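Local coordinates for transcriptional regulator (NtrC family) (Aquifex aeolicus, PDB 3DZD), which probably activates sigma54-dependent transcription as an NtrC-family response regulator with an AAA+ ATPase domain, captured here in its inactive state with ADP bound, at residues 161-166 with 344-349; 136-141 with 297-302; 156-161 with 293-298. One frame throughout, in Å; residues are numbered along the deposited sequence.

Overall arrangement
Along the chain come 136-141, then 156-161 running on into 161-166, then 293-298 overlapping 297-302, and last 344-349. All three contacts lie on one side of the chain's centre, close to the ADP, with centres about 10 to 13 Å apart. Interaction 3 pairs the strand leading into the P-loop with the edge strand of the ATPase sheet. Interaction 2 lays the helix before that P-loop strand against the end of the same edge strand, sharing Tyr297 and Leu298 with interaction 3. Interaction 1, which shares Ser161 with interaction 3, brings the lid helix 346-359 onto the P-loop. Together they join sheet, nucleotide loop and lid around the bound nucleotide.

Interaction 1: residues 161-166 with 344-349. With ADP (adenosine-5'-diphosphate), chain C.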
# COMPACT_ATOMS: atom_id res chain seq x y z
N SER A 161 -19.33 -20.18 -3.03
CA SER A 161 -17.91 -19.99 -2.81
C SER A 161 -17.18 -19.88 -4.13
O SER A 161 -17.50 -20.59 -5.08
CB SER A 161 -17.33 -21.13 -1.99
OG SER A 161 -17.99 -21.22 -0.74
N GLY A 162 -16.20 -18.98 -4.18
CA GLY A 162 -15.39 -18.78 -5.36
C GLY A 162 -16.11 -18.19 -6.55
O GLY A 162 -15.72 -18.45 -7.68
N THR A 163 -17.15 -17.39 -6.33
CA THR A 163 -17.84 -16.75 -7.46
C THR A 163 -17.40 -15.30 -7.73
O THR A 163 -17.98 -14.63 -8.58
CB THR A 163 -19.37 -16.77 -7.28
OG1 THR A 163 -19.69 -16.23 -6.01
CG2 THR A 163 -19.90 -18.18 -7.37
N GLY A 164 -16.37 -14.82 -7.04
CA GLY A 164 -15.84 -13.50 -7.33
C GLY A 164 -16.41 -12.39 -6.47
O GLY A 164 -16.36 -11.22 -6.84
N LYS A 165 -16.93 -12.75 -5.30
CA LYS A 165 -17.54 -11.77 -4.41
C LYS A 165 -16.57 -10.66 -3.99
O LYS A 165 -16.97 -9.52 -3.86
CB LYS A 165 -18.15 -12.47 -3.20
CG LYS A 165 -19.39 -13.30 -3.55
CD LYS A 165 -19.89 -14.11 -2.36
CE LYS A 165 -18.91 -15.23 -2.05
NZ LYS A 165 -19.27 -15.89 -0.76
N GLU A 166 -15.30 -11.00 -3.78
CA GLU A 166 -14.32 -9.99 -3.41
C GLU A 166 -13.99 -9.04 -4.56
O GLU A 166 -13.81 -7.84 -4.36
CB GLU A 166 -13.03 -10.63 -2.86
CG GLU A 166 -11.89 -9.62 -2.73
CD GLU A 166 -10.68 -10.14 -1.97
OE1 GLU A 166 -10.84 -10.91 -0.99
OE2 GLU A 166 -9.55 -9.75 -2.34
N LYS A 344 -18.40 -27.04 -8.66
CA LYS A 344 -18.91 -26.80 -7.31
C LYS A 344 -18.05 -25.77 -6.57
O LYS A 344 -18.54 -25.06 -5.68
CB LYS A 344 -18.98 -28.10 -6.51
CG LYS A 344 -19.50 -27.90 -5.10
CD LYS A 344 -19.78 -29.21 -4.39
CE LYS A 344 -20.47 -28.98 -3.06
NZ LYS A 344 -20.73 -30.26 -2.33
N GLY A 345 -16.78 -25.69 -6.94
CA GLY A 345 -15.89 -24.66 -6.41
C GLY A 345 -15.84 -23.43 -7.30
O GLY A 345 -15.06 -22.50 -7.06
N ASN A 346 -16.66 -23.43 -8.35
CA ASN A 346 -16.79 -22.26 -9.21
C ASN A 346 -15.48 -21.73 -9.80
O ASN A 346 -14.69 -22.51 -10.31
CB ASN A 346 -17.58 -21.19 -8.46
CG ASN A 346 -19.03 -21.58 -8.26
OD1 ASN A 346 -19.79 -21.59 -9.22
ND2 ASN A 346 -19.41 -21.95 -7.04
N VAL A 347 -15.26 -20.42 -9.73
CA VAL A 347 -14.13 -19.82 -10.44
C VAL A 347 -12.83 -20.20 -9.75
O VAL A 347 -11.78 -20.34 -10.37
CB VAL A 347 -14.25 -18.28 -10.50
CG1 VAL A 347 -13.04 -17.67 -11.20
CG2 VAL A 347 -15.52 -17.88 -11.22
N ARG A 348 -12.92 -20.37 -8.44
CA ARG A 348 -11.78 -20.76 -7.64
C ARG A 348 -11.29 -22.14 -8.11
O ARG A 348 -10.09 -22.35 -8.28
CB ARG A 348 -12.19 -20.77 -6.17
CG ARG A 348 -11.08 -20.99 -5.20
CD ARG A 348 -11.56 -20.53 -3.84
NE ARG A 348 -12.53 -21.46 -3.29
CZ ARG A 348 -13.38 -21.15 -2.32
NH1 ARG A 348 -13.40 -19.93 -1.82
NH2 ARG A 348 -14.23 -22.07 -1.86
N GLU A 349 -12.23 -23.05 -8.34
CA GLU A 349 -11.91 -24.36 -8.89
C GLU A 349 -11.30 -24.25 -10.30
O GLU A 349 -10.23 -24.80 -10.56
CB GLU A 349 -13.15 -25.26 -8.91
CG GLU A 349 -12.85 -26.70 -9.37
CD GLU A 349 -14.08 -27.59 -9.43
OE1 GLU A 349 -15.10 -27.31 -8.75
OE2 GLU A 349 -14.04 -28.59 -10.18
PB ADP C . -15.16 -15.53 -3.46
O1B ADP C . -14.67 -14.16 -3.04
O2B ADP C . -15.09 -16.59 -2.38
O3B ADP C . -16.50 -15.53 -4.14
PA ADP C . -12.77 -15.40 -5.11
O1A ADP C . -13.04 -14.28 -6.07
O2A ADP C . -11.92 -15.09 -3.89
O3A ADP C . -14.19 -16.05 -4.66
O5' ADP C . -12.06 -16.60 -5.90
C5' ADP C . -11.95 -16.56 -7.32
C4' ADP C . -10.50 -16.52 -7.77
O4' ADP C . -10.54 -16.32 -9.18
C3' ADP C . -9.81 -15.28 -7.25
O3' ADP C . -8.40 -15.45 -7.35
C2' ADP C . -10.18 -14.18 -8.21
O2' ADP C . -9.00 -13.39 -8.39
C1' ADP C . -10.47 -14.92 -9.49
N9 ADP C . -11.75 -14.51 -10.09
C8 ADP C . -12.97 -14.77 -9.58
N7 ADP C . -13.95 -14.29 -10.37
C5 ADP C . -13.36 -13.71 -11.43
C6 ADP C . -13.82 -12.99 -12.64
N6 ADP C . -15.15 -12.82 -12.87
N1 ADP C . -12.88 -12.54 -13.49
C2 ADP C . -11.57 -12.73 -13.25
N3 ADP C . -11.07 -13.36 -12.17
C4 ADP C . -11.91 -13.86 -11.24
O HOH W 1 -15.94 -22.26 0.95
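The contact of Gly162 with Val347 and Arg348 is a mainly polar junction in which the P-loop (Walker A) meets helix 346-359 of the AAA+ lid, beside the ADP. Gly162 O accepts from Val347 N at 2.9 Å and, weakly, from Arg348 N at 3.5 Å. A side chain at Gly162 would run into Arg348 CB and Gly345 O. Asn346 ND2 reaches Ser161 O at 3.1 Å and also Glu160, while its OD1 takes Leu301 N; Thr163 CG2 packs alongside the amide, 3.6 Å from Asn346 CG. With an alanine in place of Asn346, Ser161 O, Glu160 and Leu301 N would probably all lose the amide that ties them to the lid. With CG1 trans to its own backbone N (chi1 178°), Val347 sets this methyl 3.3 Å from ADP C8. The Arg348 guanidinium lies with one face over Ser161 C and Gly162 N, where Gly162 N donates to ADP O2B at 3.2 Å; Arg348 belongs to the GNVREL sequence and is probably the sensor II arginine. The junction thus joins the loop just before helix 165-176 to the start of helix 346-359, with Tyr323 of the second subunit packing on Arg348.

Interaction 2: residues 136-141 with 297-302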
# COMPACT_ATOMS: atom_id res chain seq x y z
N PRO A 136 -25.31 -12.32 -19.89
CA PRO A 136 -26.28 -11.27 -19.55
C PRO A 136 -26.43 -11.05 -18.04
O PRO A 136 -26.61 -9.91 -17.59
CB PRO A 136 -27.58 -11.80 -20.15
CG PRO A 136 -27.13 -12.64 -21.33
CD PRO A 136 -25.82 -13.26 -20.91
N LYS A 137 -26.36 -12.12 -17.25
CA LYS A 137 -26.44 -11.95 -15.80
C LYS A 137 -25.23 -11.19 -15.25
O LYS A 137 -25.36 -10.33 -14.38
CB LYS A 137 -26.64 -13.29 -15.11
CG LYS A 137 -28.06 -13.82 -15.29
CD LYS A 137 -28.20 -15.31 -14.98
CE LYS A 137 -29.67 -15.60 -14.62
NZ LYS A 137 -30.12 -16.99 -14.92
N ILE A 138 -24.04 -11.48 -15.79
CA ILE A 138 -22.85 -10.78 -15.37
C ILE A 138 -22.80 -9.34 -15.87
O ILE A 138 -22.40 -8.45 -15.15
CB ILE A 138 -21.57 -11.49 -15.81
CG1 ILE A 138 -21.51 -12.88 -15.16
CG2 ILE A 138 -20.36 -10.64 -15.43
CD1 ILE A 138 -21.44 -12.86 -13.65
N LEU A 139 -23.22 -9.12 -17.11
CA LEU A 139 -23.28 -7.76 -17.65
C LEU A 139 -24.24 -6.89 -16.83
O LEU A 139 -24.01 -5.69 -16.65
CB LEU A 139 -23.68 -7.77 -19.13
CG LEU A 139 -22.65 -8.50 -20.01
CD1 LEU A 139 -23.10 -8.57 -21.45
CD2 LEU A 139 -21.27 -7.83 -19.88
N GLU A 140 -25.31 -7.49 -16.34
CA GLU A 140 -26.29 -6.80 -15.50
C GLU A 140 -25.64 -6.31 -14.20
O GLU A 140 -25.84 -5.17 -13.79
CB GLU A 140 -27.47 -7.72 -15.23
CG GLU A 140 -28.63 -7.11 -14.48
CD GLU A 140 -29.74 -8.13 -14.20
OE1 GLU A 140 -29.42 -9.34 -14.06
OE2 GLU A 140 -30.93 -7.73 -14.12
N ILE A 141 -24.87 -7.19 -13.56
CA ILE A 141 -24.10 -6.84 -12.35
C ILE A 141 -23.10 -5.71 -12.67
O ILE A 141 -22.99 -4.74 -11.91
CB ILE A 141 -23.36 -8.08 -11.77
CG1 ILE A 141 -24.36 -9.07 -11.16
CG2 ILE A 141 -22.29 -7.69 -10.75
CD1 ILE A 141 -23.82 -10.45 -10.91
N TYR A 297 -26.52 -10.42 -6.31
CA TYR A 297 -26.42 -11.87 -6.37
C TYR A 297 -25.47 -12.27 -7.50
O TYR A 297 -25.71 -11.92 -8.65
CB TYR A 297 -27.80 -12.49 -6.61
CG TYR A 297 -27.74 -13.98 -6.82
CD1 TYR A 297 -27.54 -14.83 -5.75
CD2 TYR A 297 -27.88 -14.53 -8.08
CE1 TYR A 297 -27.47 -16.19 -5.93
CE2 TYR A 297 -27.82 -15.88 -8.27
CZ TYR A 297 -27.62 -16.71 -7.20
OH TYR A 297 -27.55 -18.08 -7.38
N LEU A 298 -24.40 -12.99 -7.16
CA LEU A 298 -23.52 -13.55 -8.18
C LEU A 298 -23.90 -14.99 -8.45
O LEU A 298 -23.84 -15.83 -7.56
CB LEU A 298 -22.05 -13.53 -7.71
CG LEU A 298 -21.47 -12.19 -7.29
CD1 LEU A 298 -19.96 -12.29 -7.06
CD2 LEU A 298 -21.80 -11.13 -8.34
N PRO A 299 -24.27 -15.30 -9.70
CA PRO A 299 -24.65 -16.67 -10.08
C PRO A 299 -23.47 -17.65 -10.06
O PRO A 299 -22.34 -17.22 -10.28
CB PRO A 299 -25.14 -16.52 -11.52
CG PRO A 299 -24.97 -15.09 -11.89
CD PRO A 299 -24.18 -14.39 -10.85
N PRO A 300 -23.72 -18.95 -9.82
CA PRO A 300 -22.65 -19.93 -9.95
C PRO A 300 -22.06 -19.91 -11.35
O PRO A 300 -22.71 -19.48 -12.31
CB PRO A 300 -23.36 -21.27 -9.71
CG PRO A 300 -24.64 -20.92 -9.03
CD PRO A 300 -25.02 -19.57 -9.51
N LEU A 301 -20.82 -20.37 -11.45
CA LEU A 301 -20.13 -20.41 -12.72
C LEU A 301 -20.91 -21.22 -13.77
O LEU A 301 -20.97 -20.82 -14.93
CB LEU A 301 -18.72 -20.97 -12.52
CG LEU A 301 -17.88 -21.25 -13.77
CD1 LEU A 301 -17.82 -20.04 -14.68
CD2 LEU A 301 -16.47 -21.71 -13.35
N ARG A 302 -21.51 -22.34 -13.35
CA ARG A 302 -22.28 -23.19 -14.25
C ARG A 302 -23.57 -22.52 -14.77
O ARG A 302 -24.26 -23.09 -15.62
CB ARG A 302 -22.64 -24.52 -13.58
CG ARG A 302 -23.62 -24.36 -12.44
CD ARG A 302 -23.62 -25.54 -11.52
NE ARG A 302 -24.51 -25.35 -10.37
CZ ARG A 302 -24.13 -24.85 -9.20
NH1 ARG A 302 -22.87 -24.47 -8.99
NH2 ARG A 302 -25.02 -24.73 -8.22
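Ile141, on helix 136-149, carries much of an apolar contact with Leu298 and Pro299 in the loop that leaves strand 294-297. Its CB already points at that loop. From there the CG1 branch, set opposite the carbonyl carbon (chi1 -70°), runs out to within 4.0 Å of Tyr297 O and also rests against Ile296 CG2. The chain continues extended (chi2 164°) to CD1, where the contacts gather: CD1 lies 3.3 Å from Leu298 CD2, a tight approach, and 3.3 Å from Tyr297 O, with Pro299 CD a little farther off at 4.0 Å. The two branched side chains cross at about a right angle, methyl against methyl, and Leu298 spans from this helix to the next, since its other methyl, CD1, packs against Thr163 O and Lys165 N of the P-loop.

Pro299 makes the remaining contacts from the loop. Its ring touches three residues on one side of the helix: CG meets Lys137 CB at 4.0 Å, and CD faces the CD1 atoms of both Ile138 and Ile141, the former at 4.2 Å. Beyond its CB, Lys137 leads away from the loop, so only the base of that side chain takes part. Ile138 also packs on Arg304 and on Asp307 of helix 307-322, which closes the contact toward the lid.

Farther along the loop, Arg302 forms a salt bridge with Glu160 of the P-loop. A helix laid over the end of the edge strand, where the chain passes from the alpha/beta core into the lid, belongs to the architecture of an AAA+ ATPase module, beside its nucleotide site.

Interaction 3: residues 156-161 with 293-298; sequences LITGES and VFQIYL
Leu156 and Gln295 stand side by side and point the same way from two paired parallel strands of the AAA+ core, whose sheet has the 5-1-4-3-2 order of this P-loop ATPase family. Strand 155-158 leads into the P-loop, and strand 294-297 is the outermost strand on that side, its direction 19° from that of its neighbour. Four backbone bonds zip them together: Phe294 O and Ile296 O receive Leu156 N and Thr158 N, while Leu156 O and Thr158 O receive Ile296 N and Leu298 N, the last at 2.9 Å and nearly straight.

On the face of Leu156, Thr158, Gln295 and Tyr297, Leu156 turns CG away from its backbone N (chi1 175°), which brings CD2 to 3.8 Å from Gln295 NE2. Farther along, the Tyr297 ring stands obliquely to Thr158 O, with CD1 3.8 Å from it. A water binds Gln295 NE2, Thr158 OG1 and Leu156 O, giving the carbonyl a second partner besides Ile296 N.

The opposite face, with Ile157 and Ile296, is apolar and packs under helices 136-149 and 165-176. Here Ile157 CG2 meets Leu298 CG at 4.0 Å, the two side chains slanting across one another. Past Gly159 direct pairing gives way to water: one molecule donates to Leu298 O at 2.6 Å and accepts from Glu160 N at 2.9 Å.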
# COMPACT_ATOMS: atom_id res chain seq x y z
N LEU A 156 -24.74 -6.17 0.49
CA LEU A 156 -24.59 -7.59 0.77
C LEU A 156 -24.46 -8.33 -0.55
O LEU A 156 -25.34 -8.25 -1.40
CB LEU A 156 -25.79 -8.12 1.56
CG LEU A 156 -25.79 -9.64 1.80
CD1 LEU A 156 -24.70 -10.02 2.80
CD2 LEU A 156 -27.15 -10.14 2.28
N ILE A 157 -23.36 -9.05 -0.72
CA ILE A 157 -23.13 -9.84 -1.92
C ILE A 157 -23.36 -11.32 -1.62
O ILE A 157 -22.62 -11.91 -0.85
CB ILE A 157 -21.69 -9.65 -2.43
CG1 ILE A 157 -21.38 -8.16 -2.60
CG2 ILE A 157 -21.48 -10.40 -3.72
CD1 ILE A 157 -19.95 -7.87 -2.95
N THR A 158 -24.40 -11.90 -2.22
CA THR A 158 -24.69 -13.32 -2.06
C THR A 158 -24.18 -14.14 -3.24
O THR A 158 -24.22 -13.71 -4.39
CB THR A 158 -26.21 -13.59 -1.87
OG1 THR A 158 -26.71 -12.84 -0.77
CG2 THR A 158 -26.47 -15.09 -1.61
N GLY A 159 -23.68 -15.32 -2.95
CA GLY A 159 -23.14 -16.16 -4.01
C GLY A 159 -22.43 -17.34 -3.41
O GLY A 159 -22.04 -17.30 -2.25
N GLU A 160 -22.28 -18.39 -4.21
CA GLU A 160 -21.54 -19.57 -3.77
C GLU A 160 -20.06 -19.25 -3.62
O GLU A 160 -19.60 -18.17 -4.03
CB GLU A 160 -21.73 -20.70 -4.77
CG GLU A 160 -23.13 -21.27 -4.81
CD GLU A 160 -23.23 -22.52 -5.68
OE1 GLU A 160 -22.24 -22.83 -6.39
OE2 GLU A 160 -24.30 -23.18 -5.66
N SER A 161 -19.33 -20.18 -3.03
CA SER A 161 -17.91 -19.99 -2.81
C SER A 161 -17.18 -19.88 -4.13
O SER A 161 -17.50 -20.59 -5.08
CB SER A 161 -17.33 -21.13 -1.99
OG SER A 161 -17.99 -21.22 -0.74
N VAL A 293 -29.03 -3.01 2.64
CA VAL A 293 -29.75 -1.92 2.00
C VAL A 293 -29.68 -2.04 0.48
O VAL A 293 -30.66 -1.77 -0.21
CB VAL A 293 -29.18 -0.55 2.45
CG1 VAL A 293 -29.86 0.58 1.72
CG2 VAL A 293 -29.35 -0.38 3.95
N PHE A 294 -28.52 -2.43 -0.04
CA PHE A 294 -28.38 -2.89 -1.42
C PHE A 294 -27.91 -4.34 -1.45
O PHE A 294 -27.18 -4.78 -0.57
CB PHE A 294 -27.35 -2.07 -2.19
CG PHE A 294 -27.75 -0.65 -2.40
CD1 PHE A 294 -28.92 -0.34 -3.08
CD2 PHE A 294 -26.94 0.38 -1.94
CE1 PHE A 294 -29.29 0.97 -3.28
CE2 PHE A 294 -27.30 1.70 -2.14
CZ PHE A 294 -28.47 2.00 -2.81
N GLN A 295 -28.31 -5.08 -2.47
CA GLN A 295 -27.86 -6.45 -2.61
C GLN A 295 -27.41 -6.73 -4.02
O GLN A 295 -27.84 -6.07 -4.96
CB GLN A 295 -28.96 -7.44 -2.22
CG GLN A 295 -29.42 -7.32 -0.79
CD GLN A 295 -30.22 -8.52 -0.37
OE1 GLN A 295 -31.37 -8.40 0.07
NE2 GLN A 295 -29.63 -9.71 -0.50
N ILE A 296 -26.54 -7.73 -4.16
CA ILE A 296 -26.12 -8.21 -5.45
C ILE A 296 -26.01 -9.71 -5.32
O ILE A 296 -25.47 -10.21 -4.33
CB ILE A 296 -24.73 -7.67 -5.85
CG1 ILE A 296 -24.75 -6.15 -5.94
CG2 ILE A 296 -24.27 -8.30 -7.16
CD1 ILE A 296 -23.37 -5.53 -6.03
N TYR A 297 -26.52 -10.42 -6.31
CA TYR A 297 -26.42 -11.87 -6.37
C TYR A 297 -25.47 -12.27 -7.50
O TYR A 297 -25.71 -11.92 -8.65
CB TYR A 297 -27.80 -12.49 -6.61
CG TYR A 297 -27.74 -13.98 -6.82
CD1 TYR A 297 -27.54 -14.83 -5.75
CD2 TYR A 297 -27.88 -14.53 -8.08
CE1 TYR A 297 -27.47 -16.19 -5.93
CE2 TYR A 297 -27.82 -15.88 -8.27
CZ TYR A 297 -27.62 -16.71 -7.20
OH TYR A 297 -27.55 -18.08 -7.38
N LEU A 298 -24.40 -12.99 -7.16
CA LEU A 298 -23.52 -13.55 -8.18
C LEU A 298 -23.90 -14.99 -8.45
O LEU A 298 -23.84 -15.83 -7.56
CB LEU A 298 -22.05 -13.53 -7.71
CG LEU A 298 -21.47 -12.19 -7.29
CD1 LEU A 298 -19.96 -12.29 -7.06
CD2 LEU A 298 -21.80 -11.13 -8.34
O HOH W 2 -27.19 -10.09 -1.15
O HOH W 3 -23.68 -18.30 -6.72